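Local coordinates for protein dihydroorotase (Campylobacter jejuni subsp. jejuni, PDB 3PNU) that probably catalyses the reversible cyclisation of N-carbamoyl-L-aspartate to dihydroorotate in de novo pyrimidine synthesis, using a two-zinc site, at residues 49-54 / 82-87; 56-61 / 151-156; 228-233 / 345-350; 287-292 / 300-305. One frame throughout, in Å; residues are numbered along the deposited sequence.

The four contacts sample different layers of one zinc-dependent TIM barrel, their centres lying about 19 to 22 Å apart. Contact 2 is deepest, about 7 Å from the centre of the chain; it joins segments 56-61 and 151-156 across the barrel. Contact 1 packs helix 40-51 against the end of helix 70-84, the helices flanking strand 56-59 in sequence, so its segments alternate with those of contact 2. Contact 3 comes later and ties two loops together. Contact 4, a helix pair, falls between its segments and touches it through Met348 and Val288. Contacts 2 and 3 meet at His155 and Lys233. One contact thus lies at the metal site, and the others join helices and loops around it.

Contact 1: 49-54 / 82-87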
loop_
_atom_site.group_PDB
_atom_site.type_symbol
_atom_site.label_atom_id
_atom_site.label_comp_id
_atom_site.label_asym_id
_atom_site.label_seq_id
_atom_site.Cartn_x
_atom_site.Cartn_y
_atom_site.Cartn_z
ATOM N N LEU A 49 -24.940 8.186 13.758
ATOM C CA LEU A 49 -24.526 8.728 12.467
ATOM C C LEU A 49 -25.094 7.913 11.284
ATOM O O LEU A 49 -25.285 8.447 10.186
ATOM C CB LEU A 49 -23.004 8.850 12.429
ATOM C CG LEU A 49 -22.479 9.832 13.493
ATOM C CD1 LEU A 49 -20.956 9.779 13.611
ATOM C CD2 LEU A 49 -22.948 11.259 13.184
ATOM N N SER A 50 -25.378 6.635 11.535
ATOM C CA SER A 50 -25.975 5.737 10.527
ATOM C C SER A 50 -27.491 5.677 10.678
ATOM O O SER A 50 -28.215 5.786 9.704
ATOM C CB SER A 50 -25.416 4.305 10.658
ATOM O OG SER A 50 -24.033 4.248 10.366
ATOM N N ALA A 51 -27.950 5.492 11.915
ATOM C CA ALA A 51 -29.381 5.365 12.235
ATOM C C ALA A 51 -30.196 6.533 11.721
ATOM O O ALA A 51 -31.376 6.388 11.421
ATOM C CB ALA A 51 -29.588 5.191 13.749
ATOM N N ARG A 52 -29.565 7.690 11.624
ATOM C CA ARG A 52 -30.219 8.885 11.117
ATOM C C ARG A 52 -30.443 8.842 9.597
ATOM O O ARG A 52 -31.475 9.283 9.115
ATOM C CB ARG A 52 -29.384 10.120 11.485
ATOM C CG ARG A 52 -29.681 11.343 10.630
ATOM C CD ARG A 52 -28.572 12.402 10.750
ATOM N NE ARG A 52 -28.387 13.104 9.479
ATOM C CZ ARG A 52 -27.516 14.086 9.266
ATOM N NH1 ARG A 52 -26.742 14.530 10.245
ATOM N NH2 ARG A 52 -27.433 14.638 8.063
ATOM N N ASP A 53 -29.490 8.311 8.838
ATOM C CA ASP A 53 -29.611 8.314 7.363
ATOM C C ASP A 53 -30.155 7.017 6.760
ATOM O O ASP A 53 -30.521 6.991 5.601
ATOM C CB ASP A 53 -28.249 8.665 6.709
ATOM C CG ASP A 53 -27.724 10.075 7.105
ATOM O OD1 ASP A 53 -28.364 10.735 7.957
ATOM O OD2 ASP A 53 -26.674 10.520 6.568
ATOM N N PHE A 54 -30.208 5.946 7.543
ATOM C CA PHE A 54 -30.694 4.655 7.032
ATOM C C PHE A 54 -31.866 4.108 7.829
ATOM O O PHE A 54 -31.981 4.362 9.015
ATOM C CB PHE A 54 -29.530 3.633 6.982
ATOM C CG PHE A 54 -28.485 3.979 5.958
ATOM C CD1 PHE A 54 -28.560 3.468 4.676
ATOM C CD2 PHE A 54 -27.456 4.854 6.263
ATOM C CE1 PHE A 54 -27.613 3.812 3.708
ATOM C CE2 PHE A 54 -26.500 5.198 5.304
ATOM C CZ PHE A 54 -26.580 4.676 4.029
ATOM N N LYS A 82 -30.730 1.142 22.068
ATOM C CA LYS A 82 -30.584 2.276 22.987
ATOM C C LYS A 82 -29.758 3.378 22.362
ATOM O O LYS A 82 -30.132 4.535 22.403
ATOM C CB LYS A 82 -29.890 1.884 24.292
ATOM C CG LYS A 82 -30.770 1.255 25.380
ATOM C CD LYS A 82 -29.991 1.169 26.721
ATOM C CE LYS A 82 -29.518 2.569 27.229
ATOM N NZ LYS A 82 -28.643 2.501 28.449
ATOM N N ALA A 83 -28.622 2.996 21.788
ATOM C CA ALA A 83 -27.682 3.939 21.186
ATOM C C ALA A 83 -28.280 4.793 20.073
ATOM O O ALA A 83 -27.813 5.906 19.822
ATOM C CB ALA A 83 -26.460 3.181 20.672
ATOM N N CYS A 84 -29.307 4.266 19.413
ATOM C CA CYS A 84 -29.986 4.964 18.317
ATOM C C CYS A 84 -31.064 5.888 18.847
ATOM O O CYS A 84 -31.317 6.956 18.277
ATOM C CB CYS A 84 -30.622 3.945 17.389
ATOM S SG CYS A 84 -29.434 2.784 16.801
ATOM N N LYS A 85 -31.712 5.443 19.924
ATOM C CA LYS A 85 -32.741 6.212 20.615
ATOM C C LYS A 85 -33.937 6.414 19.676
ATOM O O LYS A 85 -34.496 5.451 19.140
ATOM C CB LYS A 85 -32.167 7.569 21.087
ATOM C CG LYS A 85 -30.910 7.436 21.939
ATOM C CD LYS A 85 -30.385 8.769 22.462
ATOM C CE LYS A 85 -29.126 8.532 23.304
ATOM N NZ LYS A 85 -28.634 9.761 23.978
ATOM N N ASP A 86 -34.303 7.675 19.473
ATOM C CA ASP A 86 -35.524 8.076 18.779
ATOM C C ASP A 86 -35.545 7.896 17.256
ATOM O O ASP A 86 -36.544 8.227 16.609
ATOM C CB ASP A 86 -35.784 9.548 19.113
ATOM C CG ASP A 86 -34.588 10.435 18.793
ATOM O OD1 ASP A 86 -33.762 10.036 17.939
ATOM O OD2 ASP A 86 -34.475 11.526 19.396
ATOM N N GLU A 87 -34.466 7.374 16.681
ATOM C CA GLU A 87 -34.395 7.196 15.236
ATOM C C GLU A 87 -35.169 5.981 14.755
ATOM O O GLU A 87 -35.257 4.976 15.456
ATOM C CB GLU A 87 -32.932 7.046 14.804
ATOM C CG GLU A 87 -32.068 8.282 15.046
ATOM C CD GLU A 87 -32.431 9.440 14.127
ATOM O OE1 GLU A 87 -31.743 10.476 14.202
ATOM O OE2 GLU A 87 -33.386 9.305 13.324
#
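Ala51, on helix 40-51, turns its methyl into the corner made by Cys84 and Glu87, where helix 70-84 gives way to a turn. The two helices come before and after strand 56-59, so this is packing between neighbouring helices of the outer layer of the TIM barrel. Ala51 CB lies 3.9 Å from Cys84 SG and 4.0 Å from Glu87 CB. A small residue suits this place because the two backbones come close here, and the weakly polar thiol can pack like a hydrocarbon. Lys85 leaves the helix with a positive phi, and the type II' turn from Cys84 to Glu87 brings the glutamate back alongside residues 51 and 52.

Glu87 folds over: with CG beside the backbone N and a second bend at chi2 (-70°), the carboxylate lies against CA and CB of Arg52, OE1 3.6 Å from Arg52 CB. The rest of the arginine side chain turns away. Its CG stands anti to the backbone N (chi1 160°), and Arg52 NE forms a salt bridge of 2.8 Å with Asp53 OD1. Lys322 NZ hydrogen-bonds to the carbonyl oxygens of Ala51 and Phe54.

Across these two segments there is neither hydrogen bond nor salt bridge. Arg52 NE and Glu87 OE1 stand 6.4 Å apart, so any attraction between their charges is probably long-range, and close cohesion comes from van der Waals packing.

Contact 2: 56-61 / 151-156; sequences AAVIMP and PLLVHG. With ZN (zinc ion), chain C.
The imidazole of His155 is the aromatic ring here: ND1 binds zinc at 2.1 Å, while the other ring nitrogen, NE2, hydrogen-bonds to Glu157 OE1, and the ring packs edge-to-face with that of His189, which binds the same metal. Carboxylated Lys116 also binds this zinc, and a water sits 2.0 Å from the metal. The site tops a TIM barrel, and below it Leu153, two residues before His155, meets Val58 and Met60 across the barrel interior.

Segments 56-61 and 151-156 belong to different parts of the barrel wall and share no hydrogen bond; side chains alone bridge the gap, the closest CA atoms, of Met60 and Leu153, being 9.6 Å apart. Branched and flexible apolar residues suit such a buried place. Val58 points CG1 inward, anti to its own N (chi1 178°), reaching Leu153 CD1 at 3.9 Å. Met60, just past strand 56-59, has a CB that does not aim at segment 151-156, but a bend at chi2 (-57°) swings its methyl round toward the leucine; its side chain also touches His34 and His36, ligands of the other zinc of the pair. Leu153 thus meets both residues with a single methyl, CD1, which lies 4.2 Å from Met60 CE.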
loop_
_atom_site.group_PDB
_atom_site.type_symbol
_atom_site.label_atom_id
_atom_site.label_comp_id
_atom_site.label_asym_id
_atom_site.label_seq_id
_atom_site.Cartn_x
_atom_site.Cartn_y
_atom_site.Cartn_z
ATOM N N ALA A 56 -32.394 0.853 7.961
ATOM C CA ALA A 56 -31.880 -0.433 8.447
ATOM C C ALA A 56 -30.438 -0.688 7.965
ATOM O O ALA A 56 -29.984 -0.104 6.983
ATOM C CB ALA A 56 -32.810 -1.598 7.995
ATOM N N ALA A 57 -29.733 -1.575 8.657
ATOM C CA ALA A 57 -28.357 -1.897 8.278
ATOM C C ALA A 57 -27.969 -3.275 8.750
ATOM O O ALA A 57 -28.370 -3.688 9.837
ATOM C CB ALA A 57 -27.410 -0.869 8.846
ATOM N N VAL A 58 -27.224 -4.012 7.921
ATOM C CA VAL A 58 -26.721 -5.310 8.343
ATOM C C VAL A 58 -25.576 -4.978 9.299
ATOM O O VAL A 58 -24.657 -4.241 8.929
ATOM C CB VAL A 58 -26.208 -6.180 7.182
ATOM C CG1 VAL A 58 -25.662 -7.480 7.730
ATOM C CG2 VAL A 58 -27.313 -6.457 6.168
ATOM N N ILE A 59 -25.655 -5.503 10.526
ATOM C CA ILE A 59 -24.673 -5.241 11.583
ATOM C C ILE A 59 -23.712 -6.412 11.657
ATOM O O ILE A 59 -24.120 -7.547 11.982
ATOM C CB ILE A 59 -25.370 -5.073 12.955
ATOM C CG1 ILE A 59 -26.574 -4.119 12.834
ATOM C CG2 ILE A 59 -24.364 -4.608 14.053
ATOM C CD1 ILE A 59 -26.243 -2.780 12.244
ATOM N N MET A 60 -22.442 -6.168 11.340
ATOM C CA MET A 60 -21.466 -7.266 11.347
ATOM C C MET A 60 -21.121 -7.663 12.777
ATOM O O MET A 60 -21.123 -6.812 13.672
ATOM C CB MET A 60 -20.248 -6.933 10.497
ATOM C CG MET A 60 -20.606 -6.710 9.011
ATOM S SD MET A 60 -21.434 -8.165 8.319
ATOM C CE MET A 60 -21.758 -7.627 6.642
ATOM N N PRO A 61 -20.835 -8.955 12.997
ATOM C CA PRO A 61 -20.630 -9.476 14.320
ATOM C C PRO A 61 -19.181 -9.608 14.768
ATOM O O PRO A 61 -18.917 -10.355 15.724
ATOM C CB PRO A 61 -21.202 -10.887 14.177
ATOM C CG PRO A 61 -20.785 -11.296 12.775
ATOM C CD PRO A 61 -20.594 -10.008 11.993
ATOM N N PRO A 151 -28.935 -16.481 4.610
ATOM C CA PRO A 151 -27.850 -16.171 3.669
ATOM C C PRO A 151 -26.455 -16.191 4.285
ATOM O O PRO A 151 -26.314 -15.889 5.462
ATOM C CB PRO A 151 -28.180 -14.744 3.242
ATOM C CG PRO A 151 -28.866 -14.152 4.452
ATOM C CD PRO A 151 -29.648 -15.269 5.061
ATOM N N LEU A 152 -25.447 -16.545 3.485
ATOM C CA LEU A 152 -24.045 -16.565 3.915
ATOM C C LEU A 152 -23.374 -15.313 3.336
ATOM O O LEU A 152 -23.320 -15.141 2.101
ATOM C CB LEU A 152 -23.324 -17.829 3.423
ATOM C CG LEU A 152 -21.853 -18.036 3.861
ATOM C CD1 LEU A 152 -21.724 -18.368 5.352
ATOM C CD2 LEU A 152 -21.179 -19.107 3.053
ATOM N N LEU A 153 -22.929 -14.432 4.236
ATOM C CA LEU A 153 -22.245 -13.208 3.901
ATOM C C LEU A 153 -20.770 -13.561 4.099
ATOM O O LEU A 153 -20.403 -14.127 5.130
ATOM C CB LEU A 153 -22.665 -12.077 4.864
ATOM C CG LEU A 153 -24.160 -12.012 5.228
ATOM C CD1 LEU A 153 -24.422 -10.829 6.170
ATOM C CD2 LEU A 153 -25.087 -11.960 3.986
ATOM N N VAL A 154 -19.916 -13.229 3.140
ATOM C CA VAL A 154 -18.522 -13.638 3.227
ATOM C C VAL A 154 -17.536 -12.531 2.973
ATOM O O VAL A 154 -17.730 -11.724 2.090
ATOM C CB VAL A 154 -18.290 -14.727 2.134
ATOM C CG1 VAL A 154 -16.840 -15.217 2.085
ATOM C CG2 VAL A 154 -19.267 -15.891 2.355
ATOM N N HIS A 155 -16.476 -12.477 3.773
ATOM C CA HIS A 155 -15.374 -11.546 3.532
ATOM C C HIS A 155 -14.451 -12.391 2.646
ATOM O O HIS A 155 -13.715 -13.244 3.136
ATOM C CB HIS A 155 -14.692 -11.145 4.839
ATOM C CG HIS A 155 -13.523 -10.228 4.645
ATOM N ND1 HIS A 155 -13.516 -8.920 5.076
ATOM C CD2 HIS A 155 -12.342 -10.417 4.011
ATOM C CE1 HIS A 155 -12.370 -8.352 4.750
ATOM N NE2 HIS A 155 -11.641 -9.237 4.096
ATOM N N GLY A 156 -14.519 -12.181 1.337
ATOM C CA GLY A 156 -13.778 -13.006 0.361
ATOM C C GLY A 156 -12.317 -12.681 0.058
ATOM O O GLY A 156 -12.004 -12.064 -0.947
HETATM ZN ZN ZN C . -14.988 -7.492 5.372
HETATM O O HOH W 1 -14.723 -5.531 5.788
#

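Contact 3: 228-233 / 345-350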
loop_
_atom_site.group_PDB
_atom_site.type_symbol
_atom_site.label_atom_id
_atom_site.label_comp_id
_atom_site.label_asym_id
_atom_site.label_seq_id
_atom_site.Cartn_x
_atom_site.Cartn_y
_atom_site.Cartn_z
ATOM N N PRO A 228 -3.161 6.674 5.067
ATOM C CA PRO A 228 -3.801 5.694 5.959
ATOM C C PRO A 228 -5.311 5.803 6.114
ATOM O O PRO A 228 -5.961 4.806 6.440
ATOM C CB PRO A 228 -3.101 5.918 7.309
ATOM C CG PRO A 228 -2.570 7.300 7.242
ATOM C CD PRO A 228 -2.211 7.536 5.790
ATOM N N HIS A 229 -5.866 6.992 5.902
ATOM C CA HIS A 229 -7.314 7.180 5.992
ATOM C C HIS A 229 -8.045 6.486 4.823
ATOM O O HIS A 229 -9.267 6.315 4.872
ATOM C CB HIS A 229 -7.694 8.677 6.067
ATOM C CG HIS A 229 -7.203 9.363 7.307
ATOM N ND1 HIS A 229 -7.627 9.007 8.572
ATOM C CD2 HIS A 229 -6.342 10.396 7.477
ATOM C CE1 HIS A 229 -7.034 9.779 9.467
ATOM N NE2 HIS A 229 -6.249 10.629 8.829
ATOM N N LEU A 230 -7.296 6.079 3.792
ATOM C CA LEU A 230 -7.870 5.397 2.626
ATOM C C LEU A 230 -7.453 3.920 2.597
ATOM O O LEU A 230 -7.650 3.226 1.603
ATOM C CB LEU A 230 -7.446 6.063 1.340
ATOM C CG LEU A 230 -7.890 7.511 1.152
ATOM C CD1 LEU A 230 -7.398 8.078 -0.175
ATOM C CD2 LEU A 230 -9.429 7.641 1.250
ATOM N N PHE A 231 -6.878 3.458 3.699
ATOM C CA PHE A 231 -6.423 2.095 3.827
ATOM C C PHE A 231 -7.495 1.220 4.475
ATOM O O PHE A 231 -7.949 1.488 5.606
ATOM C CB PHE A 231 -5.112 2.051 4.628
ATOM C CG PHE A 231 -4.666 0.657 5.009
ATOM C CD1 PHE A 231 -4.328 -0.268 4.032
ATOM C CD2 PHE A 231 -4.546 0.287 6.356
ATOM C CE1 PHE A 231 -3.907 -1.543 4.371
ATOM C CE2 PHE A 231 -4.126 -0.972 6.713
ATOM C CZ PHE A 231 -3.800 -1.906 5.714
ATOM N N CYS A 232 -7.889 0.174 3.747
ATOM C CA CYS A 232 -8.883 -0.777 4.218
ATOM C C CYS A 232 -8.651 -2.150 3.586
ATOM O O CYS A 232 -7.780 -2.319 2.722
ATOM C CB CYS A 232 -10.281 -0.305 3.828
ATOM S SG CYS A 232 -10.547 -0.279 2.036
ATOM N N LYS A 233 -9.455 -3.108 4.033
ATOM C CA LYS A 233 -9.449 -4.448 3.518
ATOM C C LYS A 233 -10.854 -4.706 2.963
ATOM O O LYS A 233 -11.846 -4.450 3.647
ATOM C CB LYS A 233 -9.092 -5.434 4.634
ATOM C CG LYS A 233 -7.666 -5.210 5.168
ATOM C CD LYS A 233 -7.293 -6.197 6.262
ATOM C CE LYS A 233 -5.884 -5.910 6.884
ATOM N NZ LYS A 233 -4.761 -6.240 5.978
ATOM N N VAL A 345 -11.997 9.753 13.105
ATOM C CA VAL A 345 -11.784 10.565 11.922
ATOM C C VAL A 345 -12.684 10.006 10.834
ATOM O O VAL A 345 -12.600 8.832 10.490
ATOM C CB VAL A 345 -10.319 10.520 11.419
ATOM C CG1 VAL A 345 -10.147 11.471 10.231
ATOM C CG2 VAL A 345 -9.326 10.877 12.547
ATOM N N PRO A 346 -13.549 10.849 10.278
ATOM C CA PRO A 346 -14.451 10.393 9.237
ATOM C C PRO A 346 -13.824 10.444 7.870
ATOM O O PRO A 346 -12.809 11.096 7.691
ATOM C CB PRO A 346 -15.572 11.426 9.290
ATOM C CG PRO A 346 -14.854 12.681 9.597
ATOM C CD PRO A 346 -13.734 12.281 10.563
ATOM N N TYR A 347 -14.462 9.749 6.927
ATOM C CA TYR A 347 -14.059 9.710 5.538
ATOM C C TYR A 347 -14.378 11.067 4.958
ATOM O O TYR A 347 -15.300 11.740 5.431
ATOM C CB TYR A 347 -14.836 8.602 4.805
ATOM C CG TYR A 347 -14.579 8.512 3.307
ATOM C CD1 TYR A 347 -13.317 8.211 2.816
ATOM C CD2 TYR A 347 -15.599 8.691 2.387
ATOM C CE1 TYR A 347 -13.072 8.124 1.449
ATOM C CE2 TYR A 347 -15.356 8.592 1.005
ATOM C CZ TYR A 347 -14.081 8.300 0.558
ATOM O OH TYR A 347 -13.798 8.206 -0.783
ATOM N N MET A 348 -13.626 11.489 3.946
ATOM C CA MET A 348 -13.847 12.796 3.338
ATOM C C MET A 348 -13.672 13.931 4.381
ATOM O O MET A 348 -14.080 15.062 4.145
ATOM C CB MET A 348 -15.247 12.841 2.729
ATOM C CG MET A 348 -15.428 12.027 1.452
ATOM S SD MET A 348 -14.922 12.922 -0.023
ATOM C CE MET A 348 -15.209 11.708 -1.321
ATOM N N ALA A 349 -13.071 13.619 5.534
ATOM C CA ALA A 349 -12.841 14.610 6.588
ATOM C C ALA A 349 -12.356 15.933 5.986
ATOM O O ALA A 349 -11.563 15.937 5.043
ATOM C CB ALA A 349 -11.827 14.088 7.585
ATOM N N GLY A 350 -12.856 17.050 6.510
ATOM C CA GLY A 350 -12.478 18.391 6.021
ATOM C C GLY A 350 -12.851 18.730 4.584
ATOM O O GLY A 350 -12.504 19.796 4.080
#
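Leu230 overlaps the rim of the Tyr347 ring, its CD2 methyl lying in the ring plane at the edge, 3.7 Å from CE1. The contact joins two loops of the TIM barrel enzyme: one, between helices 218-223 and 239-250, contains a short 3-10 segment at Pro228 and His229, while the other carries a type II beta turn from Pro346 to Ala349 just before strand 352-357.

Tyr347 stands at the second position of that turn with CG anti to the backbone N (chi1 176°), which carries the ring out toward the leucine. Its broad, mostly apolar ring suits this buried place, and Leu230 offers a slender methyl to its edge; the leucine packs also on Asp220 and Val221 of helix 218-223. Met348 takes the positive phi that the third position of a type II turn requires, and its CB points away from the partner loop.

A second, more exposed patch involves His229, modelled in two conformers, so its details are less certain. In one of them the imidazole crosses Val345 at about a right angle, with CE1 3.6 Å from CG1, a ring C-H in van der Waals contact with a valine methyl. No hydrogen bond spans the two segments. Farther along the first loop, Lys233 NZ bonds to Gly224 O of the second subunit, which places the loop at the dimer interface. Within each loop the backbone makes its own closure: Phe231 N bonds to Pro228 O at 3.2 Å, and Ala349 N bonds weakly to Pro346 O at 3.3 Å.

Contact 4: 287-292 / 300-305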
loop_
_atom_site.group_PDB
_atom_site.type_symbol
_atom_site.label_atom_id
_atom_site.label_comp_id
_atom_site.label_asym_id
_atom_site.label_seq_id
_atom_site.Cartn_x
_atom_site.Cartn_y
_atom_site.Cartn_z
ATOM N N PRO A 287 -24.854 11.888 0.790
ATOM C CA PRO A 287 -24.519 13.012 -0.091
ATOM C C PRO A 287 -23.453 12.638 -1.137
ATOM O O PRO A 287 -23.602 12.979 -2.331
ATOM C CB PRO A 287 -24.046 14.109 0.883
ATOM C CG PRO A 287 -23.851 13.430 2.223
ATOM C CD PRO A 287 -24.663 12.189 2.223
ATOM N N VAL A 288 -22.413 11.908 -0.714
ATOM C CA VAL A 288 -21.368 11.513 -1.658
ATOM C C VAL A 288 -21.994 10.662 -2.765
ATOM O O VAL A 288 -21.757 10.923 -3.945
ATOM C CB VAL A 288 -20.179 10.784 -0.983
ATOM C CG1 VAL A 288 -19.083 10.498 -2.028
ATOM C CG2 VAL A 288 -19.616 11.616 0.189
ATOM N N LEU A 289 -22.821 9.677 -2.391
ATOM C CA LEU A 289 -23.514 8.842 -3.397
ATOM C C LEU A 289 -24.415 9.674 -4.306
ATOM O O LEU A 289 -24.496 9.443 -5.521
ATOM C CB LEU A 289 -24.353 7.733 -2.747
ATOM C CG LEU A 289 -23.636 6.461 -2.261
ATOM C CD1 LEU A 289 -24.615 5.532 -1.565
ATOM C CD2 LEU A 289 -22.954 5.739 -3.410
ATOM N N ALA A 290 -25.111 10.634 -3.707
ATOM C CA ALA A 290 -25.986 11.510 -4.475
ATOM C C ALA A 290 -25.179 12.200 -5.593
ATOM O O ALA A 290 -25.554 12.149 -6.761
ATOM C CB ALA A 290 -26.648 12.532 -3.550
ATOM N N GLU A 291 -24.058 12.818 -5.238
ATOM C CA GLU A 291 -23.224 13.502 -6.251
ATOM C C GLU A 291 -22.764 12.524 -7.356
ATOM O O GLU A 291 -22.912 12.812 -8.560
ATOM C CB GLU A 291 -22.046 14.243 -5.570
ATOM C CG GLU A 291 -20.977 14.911 -6.498
ATOM C CD GLU A 291 -21.527 15.915 -7.536
ATOM O OE1 GLU A 291 -20.734 16.397 -8.382
ATOM O OE2 GLU A 291 -22.735 16.221 -7.529
ATOM N N LEU A 292 -22.237 11.368 -6.936
ATOM C CA LEU A 292 -21.764 10.334 -7.864
ATOM C C LEU A 292 -22.800 9.897 -8.867
ATOM O O LEU A 292 -22.526 9.847 -10.072
ATOM C CB LEU A 292 -21.297 9.101 -7.081
ATOM C CG LEU A 292 -19.859 9.128 -6.586
ATOM C CD1 LEU A 292 -19.640 8.082 -5.500
ATOM C CD2 LEU A 292 -18.943 8.921 -7.798
ATOM N N GLU A 300 -33.060 6.824 -10.234
ATOM C CA GLU A 300 -33.683 5.512 -10.188
ATOM C C GLU A 300 -32.658 4.437 -9.818
ATOM O O GLU A 300 -32.904 3.610 -8.933
ATOM C CB GLU A 300 -34.320 5.159 -11.543
ATOM C CG GLU A 300 -34.944 3.744 -11.578
ATOM C CD GLU A 300 -35.652 3.421 -12.898
ATOM O OE1 GLU A 300 -36.067 2.247 -13.093
ATOM O OE2 GLU A 300 -35.790 4.338 -13.736
ATOM N N ASN A 301 -31.520 4.455 -10.507
ATOM C CA ASN A 301 -30.478 3.481 -10.252
ATOM C C ASN A 301 -29.872 3.641 -8.866
ATOM O O ASN A 301 -29.470 2.674 -8.266
ATOM C CB ASN A 301 -29.454 3.466 -11.381
ATOM C CG ASN A 301 -30.030 2.877 -12.656
ATOM O OD1 ASN A 301 -31.084 2.261 -12.638
ATOM N ND2 ASN A 301 -29.338 3.050 -13.757
ATOM N N LEU A 302 -29.856 4.849 -8.335
ATOM C CA LEU A 302 -29.363 5.030 -6.976
ATOM C C LEU A 302 -30.350 4.368 -5.991
ATOM O O LEU A 302 -29.950 3.711 -5.013
ATOM C CB LEU A 302 -29.181 6.508 -6.647
ATOM C CG LEU A 302 -28.801 6.829 -5.196
ATOM C CD1 LEU A 302 -27.684 5.921 -4.694
ATOM C CD2 LEU A 302 -28.405 8.311 -5.026
ATOM N N GLN A 303 -31.637 4.545 -6.272
ATOM C CA GLN A 303 -32.706 3.993 -5.442
ATOM C C GLN A 303 -32.644 2.473 -5.475
ATOM O O GLN A 303 -32.980 1.823 -4.494
ATOM C CB GLN A 303 -34.081 4.522 -5.916
ATOM C CG GLN A 303 -35.298 3.946 -5.188
ATOM C CD GLN A 303 -35.287 4.179 -3.680
ATOM O OE1 GLN A 303 -34.913 5.250 -3.191
ATOM N NE2 GLN A 303 -35.733 3.172 -2.940
ATOM N N LYS A 304 -32.228 1.914 -6.607
ATOM C CA LYS A 304 -32.059 0.463 -6.741
ATOM C C LYS A 304 -30.854 -0.059 -5.942
ATOM O O LYS A 304 -30.947 -1.053 -5.203
ATOM C CB LYS A 304 -31.862 0.081 -8.205
ATOM C CG LYS A 304 -33.137 -0.087 -9.054
ATOM C CD LYS A 304 -32.757 -0.161 -10.535
ATOM C CE LYS A 304 -33.890 -0.561 -11.466
ATOM N NZ LYS A 304 -34.121 -2.046 -11.499
ATOM N N PHE A 305 -29.733 0.629 -6.094
ATOM C CA PHE A 305 -28.482 0.259 -5.460
ATOM C C PHE A 305 -28.553 0.355 -3.938
ATOM O O PHE A 305 -28.053 -0.527 -3.237
ATOM C CB PHE A 305 -27.353 1.112 -6.068
ATOM C CG PHE A 305 -25.989 0.863 -5.476
ATOM C CD1 PHE A 305 -25.422 -0.401 -5.509
ATOM C CD2 PHE A 305 -25.258 1.910 -4.932
ATOM C CE1 PHE A 305 -24.174 -0.619 -4.972
ATOM C CE2 PHE A 305 -24.005 1.693 -4.407
ATOM C CZ PHE A 305 -23.460 0.425 -4.425
#
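Leu302 and Leu289 bury the most surface here, with Phe305 next, and together they join two successive helices into a helical hairpin. The segments 287-292 and 300-305 run roughly antiparallel, at 140°, with axes 10.5 Å apart at their closest.

Leu302 extends across the gap because its CG is anti to the backbone N (chi1 174°). One methyl, CD2, settles on the backbone of the other helix, 4.0 Å from Ala290 CA; the second, CD1, is 4.3 Å from Leu289 CB. Alanine suits the spot because its small CB, directed away from the partner helix, packs against Met25 and Phe355. Leu289 replies in the other direction: its CD2 methyl comes up to the edge of the Phe305 ring, near the ring plane, 4.3 Å from CE2. Phe305 lies about one helical turn beyond Leu302, so both present themselves to the same partner. No hydrogen bond spans the two segments; the side chains that meet are all apolar.

Leu289 also touches Leu306, farther along the partner helix, and outside the hairpin Leu211 in a loop. Strands 25-28 and 352-357 of the antiparallel sheet cover the pair through Leu27 and Phe355, while a backbone hydrogen bond from Phe305 to Phe258 ties it to barrel strand 256-258.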